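Local coordinates for protein diaminopimelate decarboxylase (Helicobacter pylori, PDB 2QGH) that catalyses the pyridoxal-phosphate-dependent decarboxylation of meso-diaminopimelate to L-lysine, the last step of bacterial lysine biosynthesis, at residues Ser113-Glu116 and Ile117-Leu121; Phe133-Leu136 and Lys137-Thr141; Glu181-Ala184 and Leu185-Leu189; Lys192-Ala195 and Phe196-Pro199. One frame throughout, in Å; residues are numbered along the deposited sequence.

Contact 1: residues Ser113-Glu116 and Ile117-Leu121; sequences SAFE and IEQAL
Gln119 lays its aliphatic CG over the face of the Phe115 ring one turn earlier, with its amide nearly parallel to that ring. The CH-pi contact puts CG 3.7 Å from the centroid of the Phe115 ring, displaced toward the rim, and the closest atom pair is Gln119 CG with Phe115 CZ at 3.5 Å. Phe115 has its ring anti to the backbone N (chi1 178°), projecting outward with a slight lean toward the next turn, where Gln119 meets it. Gln119 folds at chi2 (-57°), bringing the amide beside the ring, its plane 14° from that of the ring. From there Gln119 NE2 also makes a weak, bent bond to Glu118 OE2. The start of the same helix illustrates a capping box. Ser113, at the N-cap, receives a long, weak bond from Glu116 N through OG; in return, Glu116 OE1 accepts from Ser113 N at 3.3 Å, through the lone pair facing away from OE2. That second oxygen is engaged by Ile89 N, so the carboxylate links two parts of the chain. Regular bonds follow at once, beginning with Ile117 N to Ser113 O at 2.9 Å. Helix 114-122 is the crossover between barrel strands 105-107 and 127-130; Ala120 packs on Phe107 and Leu128, and Ile117 meets Leu128, Ile142 of helix 133-146 and Tyr297 of the second subunit.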
loop_
_atom_site.group_PDB
_atom_site.type_symbol
_atom_site.label_atom_id
_atom_site.label_comp_id
_atom_site.label_asym_id
_atom_site.label_seq_id
_atom_site.Cartn_x
_atom_site.Cartn_y
_atom_site.Cartn_z
ATOM N N SER A 113 18.559 -3.635 10.732
ATOM C CA SER A 113 19.868 -3.286 10.211
ATOM C C SER A 113 20.804 -2.956 11.371
ATOM O O SER A 113 20.358 -2.739 12.493
ATOM C CB SER A 113 19.770 -2.096 9.253
ATOM O OG SER A 113 19.444 -0.904 9.943
ATOM N N ALA A 114 22.104 -2.938 11.096
ATOM C CA ALA A 114 23.098 -2.622 12.112
ATOM C C ALA A 114 22.728 -1.318 12.799
ATOM O O ALA A 114 22.898 -1.175 14.009
ATOM C CB ALA A 114 24.475 -2.497 11.479
ATOM N N PHE A 115 22.222 -0.358 12.032
ATOM C CA PHE A 115 21.849 0.913 12.638
ATOM C C PHE A 115 20.734 0.723 13.666
ATOM O O PHE A 115 20.811 1.254 14.773
ATOM C CB PHE A 115 21.397 1.925 11.585
ATOM C CG PHE A 115 20.969 3.239 12.173
ATOM C CD1 PHE A 115 21.887 4.047 12.838
ATOM C CD2 PHE A 115 19.645 3.655 12.097
ATOM C CE1 PHE A 115 21.489 5.250 13.422
ATOM C CE2 PHE A 115 19.235 4.851 12.671
ATOM C CZ PHE A 115 20.157 5.653 13.337
ATOM N N GLU A 116 19.705 -0.037 13.299
ATOM C CA GLU A 116 18.585 -0.280 14.203
ATOM C C GLU A 116 19.035 -1.067 15.447
ATOM O O GLU A 116 18.637 -0.751 16.574
ATOM C CB GLU A 116 17.452 -1.022 13.464
ATOM C CG GLU A 116 16.788 -0.213 12.330
ATOM C CD GLU A 116 15.577 -0.919 11.714
ATOM O OE1 GLU A 116 15.725 -2.063 11.236
ATOM O OE2 GLU A 116 14.474 -0.329 11.705
ATOM N N ILE A 117 19.868 -2.082 15.248
ATOM C CA ILE A 117 20.368 -2.882 16.369
ATOM C C ILE A 117 21.114 -1.992 17.363
ATOM O O ILE A 117 20.784 -1.947 18.552
ATOM C CB ILE A 117 21.341 -3.989 15.888
ATOM C CG1 ILE A 117 20.601 -4.989 14.997
ATOM C CG2 ILE A 117 21.959 -4.692 17.082
ATOM C CD1 ILE A 117 21.514 -5.982 14.304
ATOM N N GLU A 118 22.125 -1.288 16.863
ATOM C CA GLU A 118 22.931 -0.386 17.678
ATOM C C GLU A 118 22.077 0.624 18.449
ATOM O O GLU A 118 22.282 0.838 19.643
ATOM C CB GLU A 118 23.919 0.366 16.790
ATOM C CG GLU A 118 24.709 1.441 17.512
ATOM C CD GLU A 118 25.100 2.570 16.589
ATOM O OE1 GLU A 118 25.869 2.321 15.637
ATOM O OE2 GLU A 118 24.626 3.707 16.806
ATOM N N GLN A 119 21.127 1.246 17.760
ATOM C CA GLN A 119 20.260 2.244 18.375
ATOM C C GLN A 119 19.392 1.648 19.457
ATOM O O GLN A 119 19.154 2.270 20.486
ATOM C CB GLN A 119 19.369 2.903 17.316
ATOM C CG GLN A 119 20.116 3.833 16.383
ATOM C CD GLN A 119 20.850 4.926 17.138
ATOM O OE1 GLN A 119 20.231 5.781 17.776
ATOM N NE2 GLN A 119 22.178 4.896 17.082
ATOM N N ALA A 120 18.920 0.432 19.224
ATOM C CA ALA A 120 18.064 -0.231 20.189
ATOM C C ALA A 120 18.826 -0.568 21.462
ATOM O O ALA A 120 18.320 -0.370 22.565
ATOM C CB ALA A 120 17.478 -1.488 19.578
ATOM N N LEU A 121 20.041 -1.081 21.301
ATOM C CA LEU A 121 20.880 -1.456 22.436
ATOM C C LEU A 121 21.207 -0.255 23.309
ATOM O O LEU A 121 21.322 -0.371 24.526
ATOM C CB LEU A 121 22.185 -2.086 21.949
ATOM C CG LEU A 121 22.086 -3.404 21.183
ATOM C CD1 LEU A 121 23.494 -3.826 20.778
ATOM C CD2 LEU A 121 21.425 -4.478 22.043
#

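Contact 2: residues Phe133-Leu136 and Lys137-Thr141; sequences FMEL and KTIET
Phe133 offers one face of its ring to Lys137 a turn further on, with Lys137 CE lying over it 4.2 Å from Phe133 CE2. Lys137 reaches that place with CG beside its backbone N (chi1 -70°) and a chain that stays straight until it bends at chi4. Its ammonium NZ ends 5.4 Å from the centroid of the Phe133 ring, a long cation-pi approach worth at most a weak attraction. Thr138 does something different: it bends back on the helix that carries it. Its OG1 donates to Met134 O at 2.6 Å, and Thr138 N bonds to the same oxygen at 3.0 Å, the two donors arriving from opposite faces of the carbonyl plane. Thr141 repeats the pattern on Lys137 O. On another side of the helix, Ile139 sends CD1 against the carboxylate of Glu135, 3.5 Å from Glu135 OE2, while Ile139 CG1 rests on Glu135 O. The acid has its polar partners outside the segment: OE1 accepts from Glu131 N, and OE2 forms a salt bridge with Lys112. Chemically, each threonine hydroxyl donates to a carbonyl of its own helix, which also takes a backbone N-H. The partners of Glu135 would be expected to favour its ionised form although the residue is buried and Ile139 CD1 lies against its carboxylate.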
loop_
_atom_site.group_PDB
_atom_site.type_symbol
_atom_site.label_atom_id
_atom_site.label_comp_id
_atom_site.label_asym_id
_atom_site.label_seq_id
_atom_site.Cartn_x
_atom_site.Cartn_y
_atom_site.Cartn_z
ATOM N N PHE A 133 20.373 -16.820 12.999
ATOM C CA PHE A 133 21.636 -16.989 13.695
ATOM C C PHE A 133 22.594 -15.870 13.286
ATOM O O PHE A 133 23.367 -15.385 14.108
ATOM C CB PHE A 133 22.238 -18.362 13.370
ATOM C CG PHE A 133 23.139 -18.915 14.450
ATOM C CD1 PHE A 133 23.389 -20.284 14.524
ATOM C CD2 PHE A 133 23.724 -18.080 15.401
ATOM C CE1 PHE A 133 24.203 -20.814 15.534
ATOM C CE2 PHE A 133 24.539 -18.602 16.412
ATOM C CZ PHE A 133 24.775 -19.969 16.478
ATOM N N MET A 134 22.531 -15.452 12.021
ATOM C CA MET A 134 23.398 -14.382 11.535
ATOM C C MET A 134 23.034 -13.057 12.204
ATOM O O MET A 134 23.881 -12.186 12.371
ATOM C CB MET A 134 23.303 -14.246 10.005
ATOM C CG MET A 134 24.387 -13.336 9.405
ATOM S SD MET A 134 24.360 -13.142 7.588
ATOM C CE MET A 134 24.785 -14.855 7.064
ATOM N N GLU A 135 21.770 -12.901 12.588
ATOM C CA GLU A 135 21.335 -11.685 13.270
ATOM C C GLU A 135 21.939 -11.695 14.672
ATOM O O GLU A 135 22.386 -10.675 15.177
ATOM C CB GLU A 135 19.808 -11.642 13.399
ATOM C CG GLU A 135 19.265 -10.295 13.870
ATOM C CD GLU A 135 17.910 -10.410 14.561
ATOM O OE1 GLU A 135 17.107 -11.282 14.163
ATOM O OE2 GLU A 135 17.644 -9.616 15.496
ATOM N N LEU A 136 21.929 -12.864 15.303
ATOM C CA LEU A 136 22.466 -13.026 16.643
ATOM C C LEU A 136 23.954 -12.670 16.680
ATOM O O LEU A 136 24.422 -12.020 17.614
ATOM C CB LEU A 136 22.265 -14.468 17.115
ATOM C CG LEU A 136 22.486 -14.763 18.602
ATOM C CD1 LEU A 136 21.376 -14.126 19.434
ATOM C CD2 LEU A 136 22.507 -16.270 18.821
ATOM N N LYS A 137 24.693 -13.103 15.666
ATOM C CA LYS A 137 26.124 -12.818 15.594
ATOM C C LYS A 137 26.347 -11.335 15.320
ATOM O O LYS A 137 27.323 -10.743 15.781
ATOM C CB LYS A 137 26.776 -13.655 14.486
ATOM C CG LYS A 137 26.850 -15.145 14.791
ATOM C CD LYS A 137 27.356 -15.925 13.584
ATOM C CE LYS A 137 27.646 -17.384 13.923
ATOM N NZ LYS A 137 28.939 -17.551 14.649
ATOM N N THR A 138 25.431 -10.741 14.563
ATOM C CA THR A 138 25.523 -9.331 14.225
ATOM C C THR A 138 25.311 -8.494 15.476
ATOM O O THR A 138 26.053 -7.543 15.735
ATOM C CB THR A 138 24.478 -8.961 13.169
ATOM O OG1 THR A 138 24.671 -9.787 12.016
ATOM C CG2 THR A 138 24.616 -7.507 12.764
ATOM N N ILE A 139 24.299 -8.857 16.255
ATOM C CA ILE A 139 23.995 -8.149 17.488
ATOM C C ILE A 139 25.179 -8.256 18.451
ATOM O O ILE A 139 25.563 -7.274 19.097
ATOM C CB ILE A 139 22.743 -8.739 18.161
ATOM C CG1 ILE A 139 21.530 -8.559 17.244
ATOM C CG2 ILE A 139 22.504 -8.068 19.505
ATOM C CD1 ILE A 139 20.271 -9.285 17.721
ATOM N N GLU A 140 25.757 -9.451 18.538
ATOM C CA GLU A 140 26.890 -9.679 19.421
ATOM C C GLU A 140 28.045 -8.747 19.103
ATOM O O GLU A 140 28.633 -8.139 20.001
ATOM C CB GLU A 140 27.389 -11.118 19.311
ATOM C CG GLU A 140 28.422 -11.454 20.368
ATOM C CD GLU A 140 29.089 -12.781 20.124
ATOM O OE1 GLU A 140 29.690 -13.336 21.069
ATOM O OE2 GLU A 140 29.023 -13.264 18.977
ATOM N N THR A 141 28.381 -8.648 17.823
ATOM C CA THR A 141 29.475 -7.789 17.398
ATOM C C THR A 141 29.221 -6.335 17.784
ATOM O O THR A 141 30.137 -5.627 18.210
ATOM C CB THR A 141 29.674 -7.868 15.871
ATOM O OG1 THR A 141 30.030 -9.206 15.510
ATOM C CG2 THR A 141 30.773 -6.919 15.423
#

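Contact 3: residues Glu181-Ala184 and Leu185-Leu189; sequences EKEA and LEMFL
Leu185 and Glu181 lie side by side on helix 181-193, both pointing outward the same way, and Lys182 comes alongside too, so that Glu181 and Lys182 both meet Leu185 CD1 from the same side. That methyl is 3.9 Å from Glu181 OE2 and 4.1 Å from Lys182 CE, so it sits against the polar end of one chain and the last methylene of the other. The two charged chains get there differently. Glu181 is extended beyond CG, whereas Lys182 is bent at chi2, chi3 and chi4, curling until its NZ forms a salt bridge with Glu181 OE2 at 3.5 Å. Across the helix, Met187 and Glu183 pass at a slant: Met187 SD lies 3.9 Å from Glu183 CG, and the methionine bends at chi3 (73°), turning its methyl away from the glutamate toward helix 133-146, where it packs on Phe133. Phe188 is turned edge-on to the backbone, its CD1 3.4 Å from Ala184 O near the ring plane; that same oxygen accepts the main-chain bond from Phe188 N at 2.8 Å. The ring itself is packed against Leu230 of helix 213-232 and Pro199 of strand 197-203. Ala184, Leu185, Met187 and Phe188 thus pack on the barrel and the neighbouring helices. Glu183 and Glu186 lie beside Phe133 of helix 133-146, their OE2 atoms 4.6 Å apart; this proximity of like charges is probably mildly unfavourable, in contrast to the attraction between Glu181 and Lys182.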
loop_
_atom_site.group_PDB
_atom_site.type_symbol
_atom_site.label_atom_id
_atom_site.label_comp_id
_atom_site.label_asym_id
_atom_site.label_seq_id
_atom_site.Cartn_x
_atom_site.Cartn_y
_atom_site.Cartn_z
ATOM N N GLU A 181 13.415 -25.869 16.120
ATOM C CA GLU A 181 13.915 -26.206 17.448
ATOM C C GLU A 181 15.412 -26.502 17.517
ATOM O O GLU A 181 16.114 -25.965 18.370
ATOM C CB GLU A 181 13.155 -27.403 18.010
ATOM C CG GLU A 181 13.421 -27.638 19.480
ATOM C CD GLU A 181 12.812 -28.923 19.969
ATOM O OE1 GLU A 181 11.587 -29.107 19.815
ATOM O OE2 GLU A 181 13.565 -29.751 20.505
ATOM N N LYS A 182 15.898 -27.361 16.631
ATOM C CA LYS A 182 17.310 -27.714 16.630
ATOM C C LYS A 182 18.188 -26.470 16.517
ATOM O O LYS A 182 19.066 -26.240 17.349
ATOM C CB LYS A 182 17.618 -28.669 15.475
ATOM C CG LYS A 182 16.766 -29.937 15.439
ATOM C CD LYS A 182 16.994 -30.845 16.658
ATOM C CE LYS A 182 15.983 -30.588 17.770
ATOM N NZ LYS A 182 14.588 -30.894 17.324
ATOM N N GLU A 183 17.947 -25.671 15.482
ATOM C CA GLU A 183 18.719 -24.457 15.258
ATOM C C GLU A 183 18.609 -23.498 16.440
ATOM O O GLU A 183 19.585 -22.850 16.815
ATOM C CB GLU A 183 18.238 -23.755 13.988
ATOM C CG GLU A 183 18.897 -22.401 13.738
ATOM C CD GLU A 183 20.051 -22.470 12.769
ATOM O OE1 GLU A 183 20.650 -21.414 12.466
ATOM O OE2 GLU A 183 20.357 -23.583 12.306
ATOM N N ALA A 184 17.418 -23.406 17.019
ATOM C CA ALA A 184 17.193 -22.518 18.151
ATOM C C ALA A 184 18.019 -22.968 19.349
ATOM O O ALA A 184 18.639 -22.150 20.033
ATOM C CB ALA A 184 15.720 -22.499 18.513
ATOM N N LEU A 185 18.015 -24.271 19.602
ATOM C CA LEU A 185 18.773 -24.829 20.712
ATOM C C LEU A 185 20.225 -24.424 20.573
ATOM O O LEU A 185 20.867 -24.036 21.544
ATOM C CB LEU A 185 18.660 -26.355 20.731
ATOM C CG LEU A 185 17.314 -26.909 21.218
ATOM C CD1 LEU A 185 17.232 -28.404 20.953
ATOM C CD2 LEU A 185 17.155 -26.616 22.702
ATOM N N GLU A 186 20.733 -24.500 19.353
ATOM C CA GLU A 186 22.116 -24.146 19.091
ATOM C C GLU A 186 22.346 -22.649 19.309
ATOM O O GLU A 186 23.319 -22.250 19.951
ATOM C CB GLU A 186 22.489 -24.545 17.661
ATOM C CG GLU A 186 23.961 -24.366 17.345
ATOM C CD GLU A 186 24.316 -24.771 15.927
ATOM O OE1 GLU A 186 25.485 -24.561 15.534
ATOM O OE2 GLU A 186 23.432 -25.296 15.207
ATOM N N MET A 187 21.443 -21.827 18.783
ATOM C CA MET A 187 21.553 -20.378 18.926
ATOM C C MET A 187 21.561 -19.971 20.401
ATOM O O MET A 187 22.346 -19.118 20.822
ATOM C CB MET A 187 20.397 -19.688 18.189
ATOM C CG MET A 187 20.565 -19.637 16.676
ATOM S SD MET A 187 19.090 -19.096 15.774
ATOM C CE MET A 187 19.088 -17.312 16.161
ATOM N N PHE A 188 20.689 -20.592 21.184
ATOM C CA PHE A 188 20.611 -20.296 22.607
ATOM C C PHE A 188 21.926 -20.603 23.317
ATOM O O PHE A 188 22.447 -19.775 24.067
ATOM C CB PHE A 188 19.484 -21.105 23.254
ATOM C CG PHE A 188 18.210 -20.337 23.434
ATOM C CD1 PHE A 188 17.081 -20.647 22.681
ATOM C CD2 PHE A 188 18.129 -19.315 24.375
ATOM C CE1 PHE A 188 15.887 -19.951 22.866
ATOM C CE2 PHE A 188 16.941 -18.611 24.570
ATOM C CZ PHE A 188 15.820 -18.928 23.817
ATOM N N LEU A 189 22.453 -21.801 23.093
ATOM C CA LEU A 189 23.707 -22.194 23.720
ATOM C C LEU A 189 24.768 -21.165 23.359
ATOM O O LEU A 189 25.592 -20.786 24.187
ATOM C CB LEU A 189 24.130 -23.587 23.237
ATOM C CG LEU A 189 23.157 -24.708 23.617
ATOM C CD1 LEU A 189 23.578 -26.023 22.978
ATOM C CD2 LEU A 189 23.112 -24.830 25.132
#

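Contact 4: residues Lys192-Ala195 and Phe196-Pro199; sequences KKSA and FLEP
Ser194 turns its side chain into the bend between helix and strand, where it meets Phe196 and Leu197. CB stands 4.0 Å from Leu197 CD1, an apolar touch. One bond further, OG lies anti to its own backbone N (chi1 179°), which aims it across the turn at Phe196 N; that amide donates to it at 3.1 Å with an angle of 161°. The hydroxyl also lies 3.8 Å from Leu197 CG and is hydrogen-bonded to Glu140 OE1, which ties the turn to helix 133-146. Ser194 OG also lies at the edge of the Phe196 ring, near its plane. One face of that ring is covered by the preceding residue: Ala195 CB sits 4.3 Å from the centroid of the Phe196 ring, a CH-pi contact offset toward the rim. The chain thus leaves helix 181-193 at Ser194 and enters barrel strand 197-203 within a few residues. Phe196 and Glu198 bond through their backbones to Ala150, joining the new strand to strand 150-155, while Leu197 packs between helix 133-146 and helix 181-193, on Leu136 and Trp190.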
loop_
_atom_site.group_PDB
_atom_site.type_symbol
_atom_site.label_atom_id
_atom_site.label_comp_id
_atom_site.label_asym_id
_atom_site.label_seq_id
_atom_site.Cartn_x
_atom_site.Cartn_y
_atom_site.Cartn_z
ATOM N N LYS A 192 24.474 -18.043 25.320
ATOM C CA LYS A 192 24.846 -18.297 26.710
ATOM C C LYS A 192 26.357 -18.126 26.887
ATOM O O LYS A 192 26.803 -17.431 27.792
ATOM C CB LYS A 192 24.422 -19.716 27.113
ATOM C CG LYS A 192 24.713 -20.096 28.552
ATOM C CD LYS A 192 24.252 -21.528 28.818
ATOM C CE LYS A 192 24.540 -21.982 30.244
ATOM N NZ LYS A 192 25.992 -22.229 30.488
ATOM N N LYS A 193 27.128 -18.756 26.005
ATOM C CA LYS A 193 28.591 -18.690 26.039
ATOM C C LYS A 193 29.113 -17.268 25.828
ATOM O O LYS A 193 30.083 -16.851 26.462
ATOM C CB LYS A 193 29.191 -19.586 24.949
ATOM C CG LYS A 193 28.671 -21.010 24.927
ATOM C CD LYS A 193 29.409 -21.861 23.888
ATOM C CE LYS A 193 29.137 -21.407 22.439
ATOM N NZ LYS A 193 29.755 -20.090 22.075
ATOM N N SER A 194 28.473 -16.531 24.928
ATOM C CA SER A 194 28.889 -15.169 24.629
ATOM C C SER A 194 28.803 -14.269 25.852
ATOM O O SER A 194 27.900 -14.402 26.671
ATOM C CB SER A 194 28.036 -14.588 23.501
ATOM O OG SER A 194 28.428 -13.255 23.222
ATOM N N ALA A 195 29.755 -13.351 25.962
ATOM C CA ALA A 195 29.807 -12.419 27.077
ATOM C C ALA A 195 29.018 -11.166 26.723
ATOM O O ALA A 195 28.830 -10.270 27.556
ATOM C CB ALA A 195 31.260 -12.057 27.377
ATOM N N PHE A 196 28.546 -11.109 25.480
ATOM C CA PHE A 196 27.805 -9.945 25.026
ATOM C C PHE A 196 26.352 -10.218 24.680
ATOM O O PHE A 196 25.669 -9.370 24.107
ATOM C CB PHE A 196 28.544 -9.314 23.845
ATOM C CG PHE A 196 30.000 -9.099 24.116
ATOM C CD1 PHE A 196 30.929 -10.091 23.814
ATOM C CD2 PHE A 196 30.436 -7.934 24.743
ATOM C CE1 PHE A 196 32.277 -9.929 24.136
ATOM C CE2 PHE A 196 31.779 -7.761 25.071
ATOM C CZ PHE A 196 32.703 -8.759 24.767
ATOM N N LEU A 197 25.880 -11.402 25.040
ATOM C CA LEU A 197 24.500 -11.772 24.796
ATOM C C LEU A 197 23.963 -12.367 26.080
ATOM O O LEU A 197 24.703 -12.976 26.839
ATOM C CB LEU A 197 24.399 -12.801 23.668
ATOM C CG LEU A 197 24.888 -12.342 22.292
ATOM C CD1 LEU A 197 24.817 -13.507 21.318
ATOM C CD2 LEU A 197 24.047 -11.176 21.805
ATOM N N GLU A 198 22.676 -12.176 26.322
ATOM C CA GLU A 198 22.030 -12.701 27.513
ATOM C C GLU A 198 20.634 -13.173 27.123
ATOM O O GLU A 198 19.686 -12.387 27.101
ATOM C CB GLU A 198 21.957 -11.612 28.589
ATOM C CG GLU A 198 21.193 -12.004 29.848
ATOM C CD GLU A 198 21.211 -10.908 30.909
ATOM O OE1 GLU A 198 20.968 -9.729 30.563
ATOM O OE2 GLU A 198 21.461 -11.221 32.095
ATOM N N PRO A 199 20.494 -14.469 26.795
ATOM C CA PRO A 199 19.187 -15.010 26.407
ATOM C C PRO A 199 18.256 -15.003 27.609
ATOM O O PRO A 199 18.526 -15.662 28.612
ATOM C CB PRO A 199 19.529 -16.421 25.932
ATOM C CG PRO A 199 20.677 -16.795 26.819
ATOM C CD PRO A 199 21.516 -15.532 26.821
#

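All four contacts belong to the eight-stranded parallel barrel that carries the pyridoxal phosphate, and they follow one another in series along the chain. Contact 1 lies on helix 114-122 and contact 2 on helix 133-146, successive crossovers whose centres are 11 Å apart and which meet where Ile117 packs on Thr138 and Ile139. Contacts 3 and 4 share helix 181-193, contact 4 leading into strand 197-203. Contact 2 is the hub, touching the other three; contact 1 stays about 12 Å from contact 3 and about 7 Å from contact 4, nearest atoms. Together they illustrate how neighbouring helices pack side by side in the outer layer of the barrel, with none of the contact residues in the cofactor pocket.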